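Isomerase/lactonizing enzyme (Agrobacterium fabrum str. C58, PDB 2NQL) belongs to the enolase superfamily, in which an alpha/beta N-terminal domain is joined to a TIM-barrel-like domain, which in this structure carries a sodium ion. Local coordinates at residues A[52-57]-A[320-325]; A[104-109]-A[121-126]; A[132-137]-A[143-148]; A[158-163]-A[170-175]; A[213-218]-A[226-231]. One frame throughout, in Å; residues are numbered along the deposited sequence. Where two conformers were deposited one is given.

Contact 1: residues A[52-57]-A[320-325]; sequences SVLVRM and AGIFLA
Leu54 and Ile322 supply the apolar part of this buried contact between strand 50-59 of the N-terminal domain and the start of helix 322-331 in the barrel. One methyl does the work: Leu54 CD2 lies 3.7 Å from Ile322 CG1, and the two side chains cross at about a right angle. Leu54 CG is anti to the carbonyl carbon (chi1 -75°), and its end reaches closer to the helix than its CB direction alone suggests.

The polar part is indirect. Ser52 OG is 4.1 Å from Ala320 N, too far for a bond, yet both donate to the same atom, OE2 of Glu68 on the adjacent strand. Glu68 OE1 accepts the N-H of Phe323 and, weakly, that of Ile322. Gly321 holds the N-cap position, and Ala325 N to Gly321 O (2.9 Å) closes the first turn.

A carboxylate from the N-terminal domain thus meets the N-H groups of a barrel helix, which probably favours its charged form and ties the two domains by more than apolar packing.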
# COMPACT_ATOMS: atom_id res chain seq x y z
N SER A 52 -11.19 -14.32 -6.89
CA SER A 52 -10.67 -13.07 -7.44
C SER A 52 -11.82 -12.08 -7.50
O SER A 52 -12.99 -12.47 -7.36
CB SER A 52 -10.07 -13.28 -8.84
OG SER A 52 -11.04 -13.77 -9.74
N VAL A 53 -11.48 -10.82 -7.73
CA VAL A 53 -12.50 -9.78 -7.86
C VAL A 53 -12.64 -9.42 -9.31
O VAL A 53 -11.64 -9.12 -9.96
CB VAL A 53 -12.11 -8.49 -7.04
CG1 VAL A 53 -13.02 -7.27 -7.46
CG2 VAL A 53 -12.24 -8.77 -5.54
N LEU A 54 -13.87 -9.43 -9.82
CA LEU A 54 -14.15 -9.08 -11.21
C LEU A 54 -14.91 -7.76 -11.28
O LEU A 54 -15.75 -7.49 -10.41
CB LEU A 54 -15.00 -10.17 -11.87
CG LEU A 54 -14.22 -11.45 -12.21
CD1 LEU A 54 -15.21 -12.60 -12.39
CD2 LEU A 54 -13.47 -11.21 -13.50
N VAL A 55 -14.64 -6.96 -12.31
CA VAL A 55 -15.41 -5.70 -12.51
C VAL A 55 -16.05 -5.72 -13.90
O VAL A 55 -15.36 -5.98 -14.87
CB VAL A 55 -14.49 -4.45 -12.37
CG1 VAL A 55 -15.24 -3.18 -12.81
CG2 VAL A 55 -14.05 -4.30 -10.92
N ARG A 56 -17.36 -5.50 -13.96
CA ARG A 56 -18.05 -5.26 -15.22
C ARG A 56 -18.37 -3.77 -15.34
O ARG A 56 -19.06 -3.21 -14.46
CB ARG A 56 -19.34 -6.05 -15.30
CG ARG A 56 -20.11 -5.86 -16.63
CD ARG A 56 -21.25 -6.86 -16.82
NE ARG A 56 -22.27 -6.80 -15.77
CZ ARG A 56 -23.09 -7.80 -15.47
NH1 ARG A 56 -23.03 -8.96 -16.15
NH2 ARG A 56 -23.99 -7.65 -14.53
N MET A 57 -17.87 -3.18 -16.42
CA MET A 57 -17.95 -1.75 -16.69
C MET A 57 -18.73 -1.59 -17.99
O MET A 57 -18.39 -2.23 -19.00
CB MET A 57 -16.55 -1.17 -16.83
CG MET A 57 -16.49 0.38 -16.81
SD MET A 57 -14.84 1.03 -16.97
CE MET A 57 -14.20 0.74 -15.30
N ALA A 320 -9.34 -15.76 -12.86
CA ALA A 320 -10.34 -16.32 -13.80
C ALA A 320 -9.80 -16.34 -15.24
O ALA A 320 -10.28 -17.10 -16.08
CB ALA A 320 -11.63 -15.52 -13.74
N GLY A 321 -8.80 -15.51 -15.51
CA GLY A 321 -8.24 -15.42 -16.85
C GLY A 321 -8.35 -14.01 -17.42
O GLY A 321 -7.76 -13.73 -18.45
N ILE A 322 -9.11 -13.12 -16.76
CA ILE A 322 -9.32 -11.74 -17.26
C ILE A 322 -8.04 -10.89 -17.14
O ILE A 322 -7.55 -10.31 -18.14
CB ILE A 322 -10.55 -11.04 -16.55
CG1 ILE A 322 -11.89 -11.79 -16.78
CG2 ILE A 322 -10.64 -9.53 -16.88
CD1 ILE A 322 -12.32 -11.95 -18.22
N PHE A 323 -7.48 -10.79 -15.93
CA PHE A 323 -6.17 -10.16 -15.82
C PHE A 323 -5.01 -10.89 -16.50
O PHE A 323 -4.06 -10.25 -16.92
CB PHE A 323 -5.83 -9.61 -14.41
CG PHE A 323 -5.65 -10.67 -13.33
CD1 PHE A 323 -4.58 -11.56 -13.33
CD2 PHE A 323 -6.52 -10.69 -12.24
CE1 PHE A 323 -4.41 -12.50 -12.28
CE2 PHE A 323 -6.38 -11.61 -11.19
CZ PHE A 323 -5.31 -12.51 -11.21
N LEU A 324 -5.12 -12.20 -16.65
CA LEU A 324 -4.09 -12.90 -17.43
C LEU A 324 -4.15 -12.46 -18.91
O LEU A 324 -3.12 -12.18 -19.51
CB LEU A 324 -4.23 -14.42 -17.32
CG LEU A 324 -3.20 -15.19 -18.16
CD1 LEU A 324 -1.78 -14.87 -17.73
CD2 LEU A 324 -3.49 -16.69 -18.04
N ALA A 325 -5.35 -12.39 -19.48
CA ALA A 325 -5.51 -11.93 -20.85
C ALA A 325 -4.97 -10.52 -21.02
O ALA A 325 -4.25 -10.24 -21.97
CB ALA A 325 -6.94 -12.00 -21.27

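Contact 2: residues A[104-109]-A[121-126]; sequences DLYDMM and DALAAL
Two antiparallel helices of the N-terminal domain, 98-109 and 117-138, meet here through Leu123, whose two methyls divide between neighbouring residues Leu105 and Tyr106. The segment axes approach to 10.7 Å at 164°. Leu123 CD2 presses on Leu105 CB at 3.5 Å, the two leucines sliding past each other in opposite directions. The other branch, Leu123 CD1, lies 3.7 Å from Tyr106 CA and 3.9 Å from Tyr106 CB, reaching the phenol ring at its edge, near the ring plane. One turn further along, Leu126 CD1 meets Leu105 CD1 at 4.0 Å, with these two side chains at about a right angle.

Tyr106 CG stands opposite the backbone N (chi1 -176°), which carries the ring off to one flank of the leucine seam; its OH is hydrogen-bonded to Glu246 of the second subunit. Helices packed on an antiparallel sheet, here with Leu126 against Val55 and Met57 of strand 50-59, are the build of this N-terminal domain in the enolase superfamily.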
# COMPACT_ATOMS: atom_id res chain seq x y z
N ASP A 104 -5.67 10.06 -12.87
CA ASP A 104 -6.58 10.82 -11.99
C ASP A 104 -6.99 10.07 -10.73
O ASP A 104 -6.99 10.65 -9.64
CB ASP A 104 -7.83 11.27 -12.75
CG ASP A 104 -7.54 12.41 -13.73
OD1 ASP A 104 -6.42 12.96 -13.71
OD2 ASP A 104 -8.44 12.72 -14.53
N LEU A 105 -7.32 8.78 -10.87
CA LEU A 105 -7.72 7.97 -9.72
C LEU A 105 -6.56 7.77 -8.77
O LEU A 105 -6.74 7.87 -7.55
CB LEU A 105 -8.29 6.60 -10.17
CG LEU A 105 -9.52 6.62 -11.08
CD1 LEU A 105 -9.95 5.18 -11.45
CD2 LEU A 105 -10.67 7.38 -10.45
N TYR A 106 -5.38 7.48 -9.32
CA TYR A 106 -4.17 7.35 -8.52
C TYR A 106 -3.91 8.61 -7.70
O TYR A 106 -3.64 8.55 -6.49
CB TYR A 106 -2.97 7.01 -9.40
CG TYR A 106 -1.70 6.76 -8.63
CD1 TYR A 106 -1.46 5.52 -8.03
CD2 TYR A 106 -0.72 7.75 -8.53
CE1 TYR A 106 -0.26 5.29 -7.33
CE2 TYR A 106 0.45 7.53 -7.82
CZ TYR A 106 0.69 6.32 -7.24
OH TYR A 106 1.87 6.14 -6.57
N ASP A 107 -3.99 9.75 -8.38
CA ASP A 107 -3.78 11.06 -7.72
C ASP A 107 -4.70 11.37 -6.54
O ASP A 107 -4.31 12.16 -5.68
CB ASP A 107 -3.89 12.18 -8.76
CG ASP A 107 -2.68 12.28 -9.63
OD1 ASP A 107 -1.68 11.57 -9.38
OD2 ASP A 107 -2.72 13.09 -10.58
N MET A 108 -5.89 10.76 -6.50
CA MET A 108 -6.86 11.04 -5.43
C MET A 108 -6.31 10.73 -4.03
O MET A 108 -6.65 11.42 -3.07
CB MET A 108 -8.20 10.32 -5.63
CG MET A 108 -9.00 10.76 -6.86
SD MET A 108 -10.74 10.43 -6.68
CE MET A 108 -10.73 8.61 -6.79
N MET A 109 -5.47 9.70 -3.92
CA MET A 109 -5.07 9.19 -2.63
C MET A 109 -3.57 9.08 -2.44
O MET A 109 -3.11 8.66 -1.39
CB MET A 109 -5.76 7.83 -2.35
CG MET A 109 -7.29 7.93 -2.14
SD MET A 109 -7.79 8.86 -0.65
CE MET A 109 -7.72 7.55 0.58
N ASP A 121 -4.58 -2.40 -6.51
CA ASP A 121 -5.34 -3.59 -6.96
C ASP A 121 -6.65 -3.10 -7.59
O ASP A 121 -7.03 -3.52 -8.70
CB ASP A 121 -5.71 -4.51 -5.79
CG ASP A 121 -4.59 -5.45 -5.37
OD1 ASP A 121 -3.50 -5.49 -5.98
OD2 ASP A 121 -4.82 -6.14 -4.33
N ALA A 122 -7.35 -2.22 -6.88
CA ALA A 122 -8.63 -1.69 -7.34
C ALA A 122 -8.49 -0.95 -8.66
O ALA A 122 -9.29 -1.15 -9.58
CB ALA A 122 -9.29 -0.80 -6.28
N LEU A 123 -7.47 -0.10 -8.74
CA LEU A 123 -7.20 0.67 -9.96
C LEU A 123 -6.88 -0.25 -11.12
O LEU A 123 -7.28 0.02 -12.24
CB LEU A 123 -6.08 1.67 -9.76
CG LEU A 123 -6.24 2.75 -8.66
CD1 LEU A 123 -5.06 3.76 -8.74
CD2 LEU A 123 -7.61 3.45 -8.76
N ALA A 124 -6.19 -1.36 -10.83
CA ALA A 124 -5.82 -2.34 -11.86
C ALA A 124 -7.07 -2.91 -12.52
O ALA A 124 -7.16 -2.97 -13.78
CB ALA A 124 -4.95 -3.46 -11.22
N ALA A 125 -8.05 -3.32 -11.72
CA ALA A 125 -9.29 -3.85 -12.26
C ALA A 125 -10.04 -2.84 -13.14
O ALA A 125 -10.53 -3.17 -14.23
CB ALA A 125 -10.17 -4.44 -11.17
N LEU A 126 -10.13 -1.59 -12.67
CA LEU A 126 -10.79 -0.55 -13.44
C LEU A 126 -10.06 -0.22 -14.73
O LEU A 126 -10.69 0.07 -15.74
CB LEU A 126 -10.91 0.73 -12.58
CG LEU A 126 -11.80 0.53 -11.34
CD1 LEU A 126 -11.69 1.75 -10.36
CD2 LEU A 126 -13.30 0.20 -11.65

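Contact 3: residues A[132-137]-A[143-148]; sequences DIAGQE and RDLLGG
Leu145 reaches to helix 117-138 from within the Schellman motif that ends short helix 142-145. The apolar contact rests on one methyl. Leu145 CD2 lies 3.6 Å from Ala134 CB and 3.7 Å from Gly135 N, so it covers both a side chain and the bare backbone beside it. Leu145 CB already points to the long helix, and CG opposite the backbone N (chi1 -157°) then places the CD2 branch. The CA atoms of Gly135 and Leu145 are 6.4 Å apart. Trp131 and Ala138 of the same long helix also touch Leu145.

Backbone bonds end the short helix. Gly148 N donates to Arg143 O at 2.8 Å and Gly147 N to Asp144 O at 2.9 Å, the paired bonds of the Schellman motif, with Gly147 at positive phi (108°) as its C-prime residue.

Side-chain polar bonds lie away from the leucine. Asp132 is held by several donors: OD2 takes Trp66 N, and OD1 takes Leu373 N as well as an amide one turn along its own helix. That amide is Gln136 NE2, 3.2 Å from Asp132 OD1, with the oxygen near the amide plane but the nitrogen 62° out of the carboxylate plane.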
# COMPACT_ATOMS: atom_id res chain seq x y z
N ASP A 132 -10.31 -2.49 -22.12
CA ASP A 132 -11.19 -3.46 -22.84
C ASP A 132 -12.24 -2.67 -23.64
O ASP A 132 -12.44 -2.90 -24.83
CB ASP A 132 -11.85 -4.40 -21.83
CG ASP A 132 -12.63 -5.55 -22.48
OD1 ASP A 132 -12.48 -5.78 -23.71
OD2 ASP A 132 -13.40 -6.22 -21.76
N ILE A 133 -12.89 -1.73 -22.97
CA ILE A 133 -13.87 -0.84 -23.63
C ILE A 133 -13.23 -0.03 -24.77
O ILE A 133 -13.79 0.03 -25.88
CB ILE A 133 -14.61 0.06 -22.59
CG1 ILE A 133 -15.55 -0.79 -21.73
CG2 ILE A 133 -15.44 1.14 -23.30
CD1 ILE A 133 -16.03 -0.09 -20.44
N ALA A 134 -12.07 0.57 -24.51
CA ALA A 134 -11.36 1.39 -25.49
C ALA A 134 -11.13 0.57 -26.77
O ALA A 134 -11.37 1.04 -27.88
CB ALA A 134 -10.01 1.89 -24.92
N GLY A 135 -10.70 -0.67 -26.58
CA GLY A 135 -10.39 -1.54 -27.72
C GLY A 135 -11.62 -1.89 -28.51
O GLY A 135 -11.63 -1.74 -29.74
N GLN A 136 -12.66 -2.34 -27.82
CA GLN A 136 -13.95 -2.63 -28.44
C GLN A 136 -14.53 -1.47 -29.24
O GLN A 136 -14.98 -1.65 -30.38
CB GLN A 136 -14.98 -3.07 -27.41
CG GLN A 136 -14.71 -4.48 -26.85
CD GLN A 136 -15.80 -4.90 -25.91
OE1 GLN A 136 -16.98 -4.95 -26.29
NE2 GLN A 136 -15.44 -5.18 -24.65
N GLU A 137 -14.51 -0.27 -28.64
CA GLU A 137 -14.96 0.94 -29.32
C GLU A 137 -14.12 1.30 -30.55
O GLU A 137 -14.65 1.81 -31.55
CB GLU A 137 -15.01 2.11 -28.32
CG GLU A 137 -16.21 1.98 -27.37
CD GLU A 137 -16.31 3.10 -26.31
OE1 GLU A 137 -15.27 3.66 -25.89
OE2 GLU A 137 -17.45 3.40 -25.90
N ARG A 143 -3.63 -4.82 -27.67
CA ARG A 143 -2.27 -4.73 -28.15
C ARG A 143 -2.13 -3.84 -29.38
O ARG A 143 -1.14 -3.10 -29.49
CB ARG A 143 -1.61 -6.10 -28.32
CG ARG A 143 -2.17 -7.00 -29.44
CD ARG A 143 -1.60 -8.40 -29.25
NE ARG A 143 -2.13 -9.43 -30.15
CZ ARG A 143 -3.32 -10.01 -30.03
NH1 ARG A 143 -4.18 -9.64 -29.08
NH2 ARG A 143 -3.68 -10.95 -30.90
N ASP A 144 -3.12 -3.91 -30.27
CA ASP A 144 -3.16 -3.05 -31.45
C ASP A 144 -3.31 -1.59 -31.05
O ASP A 144 -2.55 -0.74 -31.51
CB ASP A 144 -4.29 -3.46 -32.39
CG ASP A 144 -3.79 -4.30 -33.56
OD1 ASP A 144 -2.56 -4.36 -33.81
OD2 ASP A 144 -4.64 -4.91 -34.25
N LEU A 145 -4.25 -1.33 -30.16
CA LEU A 145 -4.45 0.00 -29.60
C LEU A 145 -3.22 0.60 -28.93
O LEU A 145 -2.99 1.80 -28.99
CB LEU A 145 -5.63 -0.04 -28.63
CG LEU A 145 -6.39 1.24 -28.31
CD1 LEU A 145 -7.00 1.86 -29.56
CD2 LEU A 145 -7.47 0.88 -27.33
N LEU A 146 -2.40 -0.26 -28.33
CA LEU A 146 -1.14 0.10 -27.70
C LEU A 146 0.03 0.24 -28.69
O LEU A 146 1.18 0.39 -28.27
CB LEU A 146 -0.80 -0.93 -26.61
CG LEU A 146 -1.59 -0.92 -25.30
CD1 LEU A 146 -1.13 -2.06 -24.43
CD2 LEU A 146 -1.41 0.41 -24.57
N GLY A 147 -0.26 0.16 -29.98
CA GLY A 147 0.77 0.34 -31.02
C GLY A 147 1.19 -0.92 -31.76
O GLY A 147 2.07 -0.87 -32.63
N GLY A 148 0.57 -2.05 -31.41
CA GLY A 148 0.91 -3.34 -32.02
C GLY A 148 1.64 -4.26 -31.05
O GLY A 148 2.49 -3.82 -30.29

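Contact 4: residues A[158-163]-A[170-175]; sequences SGLPER and ELAKYW
Leu171 is the bump of this contact, and the bend in the chain at Leu160, Pro161 and Glu162 is the hollow that takes it. Its CD2 methyl lodges 3.6 Å from Pro161 CD and 3.9 Å from Glu162 CG, with Leu160 CA at its flank, 4.1 Å away. Both Pro161 and Glu162 cross the leucine at about a right angle. The hollow owes its curve to an inverse gamma turn centred on Pro161, closed by Glu162 N to Leu160 O (2.8 Å).

A second fit runs the other way. Leu160 CD2 rides against the helix at Ala172, 3.9 Å from Ala172 N and 4.0 Å from Ala172 CB, where the small side chain admits a methyl close to the backbone. Ala172 is backed by Leu201 and Leu205 of helix 194-205.

These fits seat the loop after barrel strand 152-158 on helix 165-177, where Arg168 also hydrogen-bonds Glu162 O. Between segments 158-163 and 170-175 themselves no polar bond crosses, so this part probably depends on shape and partial removal of apolar surface from water.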
# COMPACT_ATOMS: atom_id res chain seq x y z
N SER A 158 5.38 -23.30 -14.38
CA SER A 158 5.50 -22.97 -13.00
C SER A 158 4.53 -23.88 -12.26
O SER A 158 3.41 -24.14 -12.72
CB SER A 158 5.09 -21.51 -12.82
OG SER A 158 5.42 -21.04 -11.54
N GLY A 159 4.97 -24.40 -11.12
CA GLY A 159 4.09 -25.20 -10.28
C GLY A 159 4.42 -26.65 -10.55
O GLY A 159 4.17 -27.16 -11.65
N LEU A 160 5.02 -27.31 -9.56
CA LEU A 160 5.21 -28.75 -9.62
C LEU A 160 4.53 -29.36 -8.40
O LEU A 160 5.20 -29.68 -7.41
CB LEU A 160 6.71 -29.09 -9.67
CG LEU A 160 7.53 -28.59 -10.88
CD1 LEU A 160 9.02 -28.81 -10.65
CD2 LEU A 160 7.08 -29.22 -12.21
N PRO A 161 3.17 -29.49 -8.45
CA PRO A 161 2.45 -29.94 -7.27
C PRO A 161 2.54 -31.46 -7.10
O PRO A 161 1.54 -32.19 -7.30
CB PRO A 161 1.02 -29.49 -7.53
CG PRO A 161 0.90 -29.45 -9.03
CD PRO A 161 2.26 -29.21 -9.58
N GLU A 162 3.73 -31.92 -6.75
CA GLU A 162 3.91 -33.31 -6.31
C GLU A 162 4.61 -33.40 -4.95
O GLU A 162 5.38 -32.52 -4.56
CB GLU A 162 4.62 -34.13 -7.38
CG GLU A 162 3.71 -34.55 -8.57
CD GLU A 162 2.76 -35.70 -8.22
OE1 GLU A 162 2.80 -36.18 -7.06
OE2 GLU A 162 1.97 -36.13 -9.09
N ARG A 163 4.33 -34.48 -4.23
CA ARG A 163 4.78 -34.64 -2.85
C ARG A 163 6.27 -34.98 -2.75
O ARG A 163 6.95 -34.58 -1.81
CB ARG A 163 3.92 -35.70 -2.15
CG ARG A 163 3.98 -35.69 -0.64
CD ARG A 163 3.07 -36.78 -0.03
NE ARG A 163 3.51 -38.16 -0.34
CZ ARG A 163 2.89 -38.98 -1.19
NH1 ARG A 163 1.80 -38.58 -1.83
NH2 ARG A 163 3.34 -40.22 -1.40
N GLU A 170 9.41 -35.91 -12.50
CA GLU A 170 8.62 -36.62 -13.49
C GLU A 170 7.53 -35.74 -14.08
O GLU A 170 7.25 -35.80 -15.28
CB GLU A 170 8.04 -37.91 -12.91
CG GLU A 170 9.13 -38.91 -12.52
CD GLU A 170 9.71 -39.70 -13.69
OE1 GLU A 170 9.25 -39.55 -14.85
OE2 GLU A 170 10.64 -40.50 -13.44
N LEU A 171 6.94 -34.89 -13.24
CA LEU A 171 6.03 -33.87 -13.71
C LEU A 171 6.69 -32.85 -14.63
O LEU A 171 6.11 -32.45 -15.64
CB LEU A 171 5.31 -33.22 -12.53
CG LEU A 171 3.99 -32.52 -12.80
CD1 LEU A 171 2.96 -33.45 -13.47
CD2 LEU A 171 3.45 -32.02 -11.47
N ALA A 172 7.92 -32.44 -14.31
CA ALA A 172 8.65 -31.48 -15.14
C ALA A 172 8.96 -32.12 -16.49
O ALA A 172 8.84 -31.47 -17.53
CB ALA A 172 9.96 -31.00 -14.43
N LYS A 173 9.34 -33.39 -16.46
CA LYS A 173 9.69 -34.09 -17.70
C LYS A 173 8.47 -34.25 -18.58
O LYS A 173 8.58 -34.15 -19.81
CB LYS A 173 10.29 -35.47 -17.37
CG LYS A 173 10.96 -36.17 -18.57
CD LYS A 173 11.44 -37.58 -18.14
CE LYS A 173 11.87 -38.42 -19.34
NZ LYS A 173 13.08 -37.86 -20.01
N TYR A 174 7.32 -34.53 -17.96
CA TYR A 174 6.05 -34.59 -18.67
C TYR A 174 5.78 -33.30 -19.44
O TYR A 174 5.41 -33.33 -20.64
CB TYR A 174 4.90 -34.88 -17.69
CG TYR A 174 3.54 -34.80 -18.32
CD1 TYR A 174 3.04 -35.85 -19.10
CD2 TYR A 174 2.76 -33.64 -18.19
CE1 TYR A 174 1.78 -35.75 -19.71
CE2 TYR A 174 1.52 -33.54 -18.80
CZ TYR A 174 1.04 -34.58 -19.55
OH TYR A 174 -0.18 -34.46 -20.13
N TRP A 175 5.97 -32.17 -18.76
CA TRP A 175 5.82 -30.86 -19.40
C TRP A 175 6.87 -30.56 -20.47
O TRP A 175 6.54 -29.97 -21.49
CB TRP A 175 5.68 -29.73 -18.34
CG TRP A 175 4.29 -29.77 -17.76
CD1 TRP A 175 3.91 -30.34 -16.57
CD2 TRP A 175 3.08 -29.34 -18.40
NE1 TRP A 175 2.54 -30.26 -16.42
CE2 TRP A 175 2.01 -29.65 -17.53
CE3 TRP A 175 2.81 -28.69 -19.61
CZ2 TRP A 175 0.68 -29.35 -17.83
CZ3 TRP A 175 1.47 -28.39 -19.92
CH2 TRP A 175 0.43 -28.71 -19.03

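Contact 5: residues A[213-218]-A[226-231]; sequences ADMHWN and ELIAEM. With SO4 (sulfate ion), chain D.
Met215 lies against segment 226-231 of helix 221-231 with its thioether end, and its conformation decides where that end falls. CG is anti to the carbonyl carbon, beside the backbone N (chi1 -69°), and an extended chi2 then sets Met215 SD 3.6 Å from Ile228 CG1, the two side chains nearly perpendicular. A bend at chi3 (77°) turns the methyl to Leu227, Met215 CE coming within 4.0 Å of Leu227 CB. Met231 repeats the first two torsions, which puts its SD 3.7 Å from Ala213 CB, but bends the opposite way at chi3, bringing Met231 CE to 3.8 Å from the same carbon. Met231 also packs on Phe185 of strand 182-186.

At the strand's C-terminal end, Asp214, His216 and Trp217 form a second group. His216 ND1 donates to Asp214 OD2 at 2.9 Å, the oxygen 19° out of the imidazole plane and ND1 meeting it from above the carboxylate plane. Trp217 CZ3 stands 3.7 Å over the centre of one imidazole face. Held in this way, His216 directs NE2 to sulfate O2 at 2.8 Å; Tyr46 OH binds the same ion, which probably came from the crystallisation liquor. Trp217 NE1 is hydrogen-bonded to Glu267 OE2.

Apolar residues toward the helix and polar ones at the strand's C-terminal end are what a beta-alpha-beta unit of a TIM-like barrel provides, here strand 210-214, helix 221-231 and strand 239-240.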
# COMPACT_ATOMS: atom_id res chain seq x y z
N ALA A 213 14.90 -20.64 -9.95
CA ALA A 213 14.57 -20.87 -8.55
C ALA A 213 13.83 -19.68 -7.97
O ALA A 213 14.35 -18.57 -7.94
CB ALA A 213 15.83 -21.12 -7.73
N ASP A 214 12.60 -19.94 -7.51
CA ASP A 214 11.87 -18.96 -6.72
C ASP A 214 12.24 -19.12 -5.23
O ASP A 214 11.82 -20.07 -4.54
CB ASP A 214 10.35 -19.08 -6.98
CG ASP A 214 9.51 -18.17 -6.06
OD1 ASP A 214 10.06 -17.19 -5.49
OD2 ASP A 214 8.31 -18.46 -5.88
N MET A 215 13.01 -18.16 -4.75
CA MET A 215 13.58 -18.21 -3.43
C MET A 215 12.63 -17.71 -2.36
O MET A 215 12.91 -17.85 -1.16
CB MET A 215 14.89 -17.43 -3.40
CG MET A 215 15.97 -18.11 -4.22
SD MET A 215 17.52 -17.23 -4.06
CE MET A 215 18.00 -17.80 -2.42
N HIS A 216 11.51 -17.13 -2.80
CA HIS A 216 10.34 -16.97 -1.97
C HIS A 216 10.65 -16.15 -0.71
O HIS A 216 10.13 -16.45 0.37
CB HIS A 216 9.74 -18.33 -1.59
CG HIS A 216 8.28 -18.42 -1.81
ND1 HIS A 216 7.73 -18.74 -3.04
CD2 HIS A 216 7.23 -18.22 -0.97
CE1 HIS A 216 6.41 -18.74 -2.94
NE2 HIS A 216 6.09 -18.43 -1.70
N TRP A 217 11.49 -15.13 -0.88
CA TRP A 217 11.67 -14.02 0.10
C TRP A 217 12.38 -14.28 1.45
O TRP A 217 13.14 -13.44 1.89
CB TRP A 217 10.37 -13.25 0.36
CG TRP A 217 9.69 -12.73 -0.86
CD1 TRP A 217 9.99 -11.56 -1.55
CD2 TRP A 217 8.57 -13.31 -1.53
NE1 TRP A 217 9.11 -11.40 -2.60
CE2 TRP A 217 8.24 -12.46 -2.62
CE3 TRP A 217 7.80 -14.48 -1.32
CZ2 TRP A 217 7.18 -12.73 -3.49
CZ3 TRP A 217 6.76 -14.75 -2.20
CH2 TRP A 217 6.45 -13.87 -3.26
N ASN A 218 12.09 -15.41 2.11
CA ASN A 218 12.38 -15.56 3.53
C ASN A 218 13.81 -16.00 3.82
O ASN A 218 14.07 -17.07 4.38
CB ASN A 218 11.30 -16.39 4.27
CG ASN A 218 11.17 -17.83 3.75
OD1 ASN A 218 11.41 -18.12 2.58
ND2 ASN A 218 10.78 -18.73 4.65
N GLU A 226 24.33 -17.71 -0.06
CA GLU A 226 24.77 -19.08 0.20
C GLU A 226 24.01 -20.10 -0.63
O GLU A 226 24.61 -21.02 -1.21
CB GLU A 226 24.58 -19.42 1.68
CG GLU A 226 25.62 -18.85 2.62
CD GLU A 226 25.25 -19.06 4.07
OE1 GLU A 226 24.59 -20.07 4.39
OE2 GLU A 226 25.61 -18.20 4.91
N LEU A 227 22.69 -19.95 -0.68
CA LEU A 227 21.83 -20.87 -1.38
C LEU A 227 22.01 -20.74 -2.90
O LEU A 227 22.01 -21.74 -3.64
CB LEU A 227 20.37 -20.64 -0.96
CG LEU A 227 19.96 -21.05 0.47
CD1 LEU A 227 18.58 -20.52 0.81
CD2 LEU A 227 20.02 -22.59 0.69
N ILE A 228 22.20 -19.50 -3.35
CA ILE A 228 22.46 -19.23 -4.77
C ILE A 228 23.78 -19.88 -5.20
O ILE A 228 23.85 -20.51 -6.26
CB ILE A 228 22.41 -17.73 -5.08
CG1 ILE A 228 20.97 -17.21 -4.95
CG2 ILE A 228 22.93 -17.42 -6.47
CD1 ILE A 228 20.87 -15.68 -4.98
N ALA A 229 24.81 -19.75 -4.36
CA ALA A 229 26.08 -20.48 -4.52
C ALA A 229 25.92 -22.01 -4.60
O ALA A 229 26.58 -22.65 -5.43
CB ALA A 229 27.07 -20.08 -3.42
N GLU A 230 25.06 -22.58 -3.75
CA GLU A 230 24.76 -24.03 -3.75
C GLU A 230 24.07 -24.47 -5.04
O GLU A 230 24.28 -25.60 -5.52
CB GLU A 230 23.87 -24.40 -2.56
CG GLU A 230 24.61 -24.71 -1.27
CD GLU A 230 23.67 -25.00 -0.11
OE1 GLU A 230 22.78 -25.88 -0.25
OE2 GLU A 230 23.81 -24.34 0.95
N MET A 231 23.25 -23.58 -5.59
CA MET A 231 22.52 -23.88 -6.83
C MET A 231 23.32 -23.63 -8.10
O MET A 231 23.06 -24.24 -9.14
CB MET A 231 21.22 -23.10 -6.87
CG MET A 231 20.22 -23.62 -5.84
SD MET A 231 18.63 -22.76 -6.04
CE MET A 231 19.16 -21.04 -5.97
S SO4 D . 2.71 -17.33 -2.94
O1 SO4 D . 2.26 -16.11 -2.27
O2 SO4 D . 3.31 -18.19 -1.91
O3 SO4 D . 1.59 -18.01 -3.58
O4 SO4 D . 3.71 -16.97 -3.94

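The contacts fall into two groups. Contacts 1, 2 and 3 gather around the N-terminal domain: contact 1 touches both others through its strand, with Val55 CG2 3.9 Å from Ala125 CB and Met57 O 3.5 Å from Ile133 CD1. Contacts 2 and 3 share helix 117-138, their centres about 20 Å apart. Contacts 4 and 5 belong to barrel strands and the helices that follow them, with centres about 19 Å apart and no touch. Contact 1 alone bridges the two domains, its centre about 27 Å from that of contact 4. Contact 5 approaches the metal, the Met215 side chain lying about 10 Å from the sodium ion bound by Glu240 and Glu266.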